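Bcl-2 homolog (Gene 16?) (PDB 4MI8) acts as a viral Bcl-2 homologue that protects infected cells from apoptosis and inhibits host starvation-induced autophagy by binding the host protein Beclin 1. Local coordinates at residues L14-A17 with F18-V22; V39-I42 with I43-Q47. All blocks are in the same frame, centred on the assembly; numbering follows the deposited sequence.

Contact 1: L14-A17 with F18-V22; sequences LITA and FLKTV
Ile15 and Leu19, one turn apart on helix 8-23, lie side by side and point the same way, with Ile15 CG2 and Leu19 CD1 4.1 Å apart. The closer fit is against the backbone, where Leu19 CG sits 3.2 Å from Ile15 O. The same carbonyl also accepts the Leu19 amide, with Leu19 N 2.8 Å from Ile15 O. On this buried side Phe18 holds its CG anti to the backbone N (chi1 170°), which carries the ring away from residues 14-17 and brings one face, near its rim, under Val22 CG1.

The partly exposed side is different in character. Here Ala17 O is gripped twice: Thr21 N and Thr21 OG1 each lie 2.9 Å from Ala17 O and come from opposite faces of the carbonyl plane, so the hydroxyl is tied back to its own helix. The extended chain of Lys20 runs alongside Thr16 CG2, and Lys20 CE lies so near that methyl that the detail is doubtful. Thr16 OG1 turns elsewhere, bonding to Ala12 O and Asn117 ND2.

Around the buried side, Phe18 meets Phe93 of helix 86-103 edge-to-face and also touches helix 33-56, while Ile15 and Leu19 reach across to helices 86-103 and 111-126, placing helix 8-23 against three other helices of the bundle.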
# COMPACT_ATOMS: atom_id res chain seq x y z
N LEU A 14 10.85 4.85 2.53
CA LEU A 14 9.53 5.23 2.98
C LEU A 14 8.65 3.97 3.01
O LEU A 14 7.88 3.75 3.98
CB LEU A 14 8.99 6.25 1.95
CG LEU A 14 7.61 6.75 2.29
CD1 LEU A 14 7.52 7.06 3.81
CD2 LEU A 14 7.25 7.94 1.35
N ILE A 15 8.77 3.11 2.00
CA ILE A 15 7.98 1.88 2.01
C ILE A 15 8.27 0.96 3.20
O ILE A 15 7.35 0.33 3.86
CB ILE A 15 8.11 1.15 0.64
CG1 ILE A 15 7.37 1.96 -0.47
CG2 ILE A 15 7.45 -0.22 0.74
CD1 ILE A 15 7.92 1.79 -1.86
N THR A 16 9.58 0.82 3.49
CA THR A 16 9.96 -0.05 4.59
C THR A 16 9.46 0.59 5.91
O THR A 16 8.98 -0.12 6.79
CB THR A 16 11.48 -0.13 4.68
OG1 THR A 16 12.02 -0.57 3.43
CG2 THR A 16 11.92 -1.10 5.86
N ALA A 17 9.60 1.91 6.06
CA ALA A 17 9.16 2.55 7.31
C ALA A 17 7.64 2.43 7.39
O ALA A 17 7.11 2.17 8.48
CB ALA A 17 9.62 3.98 7.32
N PHE A 18 6.96 2.45 6.23
CA PHE A 18 5.49 2.31 6.19
C PHE A 18 5.13 0.93 6.70
O PHE A 18 4.30 0.83 7.59
CB PHE A 18 4.91 2.49 4.81
CG PHE A 18 3.44 2.11 4.69
CD1 PHE A 18 2.42 2.99 5.11
CD2 PHE A 18 3.06 0.84 4.18
CE1 PHE A 18 1.07 2.63 4.95
CE2 PHE A 18 1.72 0.49 4.02
CZ PHE A 18 0.72 1.37 4.41
N LEU A 19 5.75 -0.12 6.14
CA LEU A 19 5.45 -1.52 6.55
C LEU A 19 5.84 -1.81 8.03
O LEU A 19 5.11 -2.53 8.75
CB LEU A 19 6.12 -2.52 5.64
CG LEU A 19 5.70 -2.42 4.16
CD1 LEU A 19 6.61 -3.33 3.30
CD2 LEU A 19 4.28 -2.91 3.98
N LYS A 20 6.97 -1.27 8.48
CA LYS A 20 7.42 -1.52 9.87
C LYS A 20 6.44 -0.84 10.80
O LYS A 20 6.03 -1.44 11.83
CB LYS A 20 8.85 -1.03 10.14
CG LYS A 20 9.92 -1.74 9.32
CD LYS A 20 11.36 -1.33 9.69
CE LYS A 20 12.33 -2.26 8.95
NZ LYS A 20 13.83 -1.96 9.00
N THR A 21 6.01 0.38 10.44
CA THR A 21 5.05 1.13 11.27
C THR A 21 3.74 0.38 11.39
O THR A 21 3.26 0.24 12.48
CB THR A 21 4.78 2.59 10.79
OG1 THR A 21 5.98 3.39 10.82
CG2 THR A 21 3.78 3.28 11.67
N VAL A 22 3.14 -0.08 10.28
CA VAL A 22 1.84 -0.74 10.36
C VAL A 22 1.99 -2.14 10.95
O VAL A 22 1.03 -2.72 11.49
CB VAL A 22 1.06 -0.79 9.00
CG1 VAL A 22 0.88 0.61 8.40
CG2 VAL A 22 1.72 -1.74 8.00

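Contact 2: V39-I42 with I43-Q47; sequences VSKI and ITLTQ
The peptide carbonyl of Ser40 receives Thr44 on both faces of its plane: Thr44 OG1 stands 2.7 Å from Ser40 O on one side, and Thr44 N lies 2.9 Å from Ser40 O on the other. Thr44 OG1 lies beside its backbone N (chi1 -60°), which turns the hydroxyl back toward the preceding turn. By contrast, the Val39 carbonyl takes the Ile43 amide alone among the bonds between these turns, Ile43 N 2.9 Å from Val39 O. Thr46 OG1 instead bonds to Ile43 O at 2.7 Å, an acceptor it shares with the Gln47 amide. The amide bonds are the i to i+4 ladder of helix 33-56, an amphipathic helix of the all-helical Bcl-2 fold, and its side chains divide accordingly. On the inner face Val39 and Ile43 lie side by side, pointing the same way, with Val39 CG1 3.8 Å from Ile43 CD1, and Ile42 and Thr46 touch Phe93 of helix 86-103. On another side, Lys41 and Leu45 cross at an angle, Leu45 CD1 lying 4.0 Å from Lys41 CG. Leu45 also packs on an aromatic side chain of the bound Beclin 1 BH3 peptide, while Ser40 and Thr44 lie on the exposed side.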
# COMPACT_ATOMS: atom_id res chain seq x y z
N VAL A 39 5.06 8.64 6.22
CA VAL A 39 4.46 7.38 6.65
C VAL A 39 3.02 7.63 7.09
O VAL A 39 2.11 6.98 6.59
CB VAL A 39 5.27 6.69 7.73
CG1 VAL A 39 4.39 5.66 8.41
CG2 VAL A 39 6.52 6.02 7.12
N SER A 40 2.80 8.60 7.99
CA SER A 40 1.49 8.89 8.53
C SER A 40 0.56 9.37 7.41
O SER A 40 -0.67 9.08 7.38
CB SER A 40 1.65 9.96 9.65
OG SER A 40 0.30 10.35 10.06
N LYS A 41 1.14 10.10 6.46
CA LYS A 41 0.32 10.55 5.39
C LYS A 41 -0.24 9.33 4.59
O LYS A 41 -1.44 9.24 4.28
CB LYS A 41 1.11 11.42 4.48
CG LYS A 41 0.49 11.49 3.10
CD LYS A 41 1.32 12.48 2.31
CE LYS A 41 0.66 12.69 0.96
NZ LYS A 41 1.03 13.98 0.32
N ILE A 42 0.61 8.35 4.32
CA ILE A 42 0.18 7.20 3.55
C ILE A 42 -0.76 6.33 4.38
O ILE A 42 -1.75 5.88 3.86
CB ILE A 42 1.38 6.40 3.07
CG1 ILE A 42 2.13 7.27 2.04
CG2 ILE A 42 0.91 5.06 2.39
CD1 ILE A 42 3.53 6.68 1.90
N ILE A 43 -0.50 6.14 5.68
CA ILE A 43 -1.43 5.31 6.45
C ILE A 43 -2.79 6.01 6.46
O ILE A 43 -3.81 5.36 6.24
CB ILE A 43 -1.01 5.15 7.91
CG1 ILE A 43 0.27 4.34 8.01
CG2 ILE A 43 -2.19 4.54 8.70
CD1 ILE A 43 0.92 4.32 9.40
N THR A 44 -2.83 7.33 6.65
CA THR A 44 -4.13 8.09 6.66
C THR A 44 -4.87 7.93 5.29
O THR A 44 -6.05 7.67 5.26
CB THR A 44 -3.87 9.56 6.90
OG1 THR A 44 -3.23 9.69 8.13
CG2 THR A 44 -5.07 10.33 6.87
N LEU A 45 -4.17 8.06 4.15
CA LEU A 45 -4.84 7.85 2.85
C LEU A 45 -5.41 6.42 2.81
O LEU A 45 -6.56 6.19 2.41
CB LEU A 45 -3.90 8.12 1.66
CG LEU A 45 -3.41 9.59 1.67
CD1 LEU A 45 -2.26 9.90 0.70
CD2 LEU A 45 -4.59 10.50 1.46
N THR A 46 -4.61 5.43 3.24
CA THR A 46 -5.12 4.04 3.20
C THR A 46 -6.35 3.86 4.07
O THR A 46 -7.25 3.12 3.71
CB THR A 46 -4.07 2.93 3.50
OG1 THR A 46 -3.60 3.00 4.85
CG2 THR A 46 -2.82 2.97 2.53
N GLN A 47 -6.40 4.53 5.21
CA GLN A 47 -7.56 4.41 6.07
C GLN A 47 -8.77 5.02 5.41
O GLN A 47 -9.87 4.48 5.50
CB GLN A 47 -7.27 5.01 7.43
CG GLN A 47 -6.34 4.12 8.29
CD GLN A 47 -5.82 4.83 9.52
OE1 GLN A 47 -5.59 6.05 9.48
NE2 GLN A 47 -5.57 4.08 10.63

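In the fold
Contacts 1 and 2 are each a run of about two and a half turns, on the successive helices 8-23 and 33-56; the centres of the two contacts lie about 11 Å apart. The Phe18 ring of contact 1 joins them: Phe18 CE1 lies 3.5 Å from Ile42 CG2 and 3.6 Å from Ile43 CG1, while Leu14 meets Val39 nearby. Contact 1 is the more buried, facing three helices with mostly apolar groups. Contact 2 is amphipathic, apolar where it meets helix 8-23, with Ile42 and the buried Thr46 against helix 86-103, and through Leu45 it also reaches the BH3 peptide. Each has a threonine hydroxyl bonded to the carbonyl four residues back, partly exposed in contact 1 and exposed in contact 2.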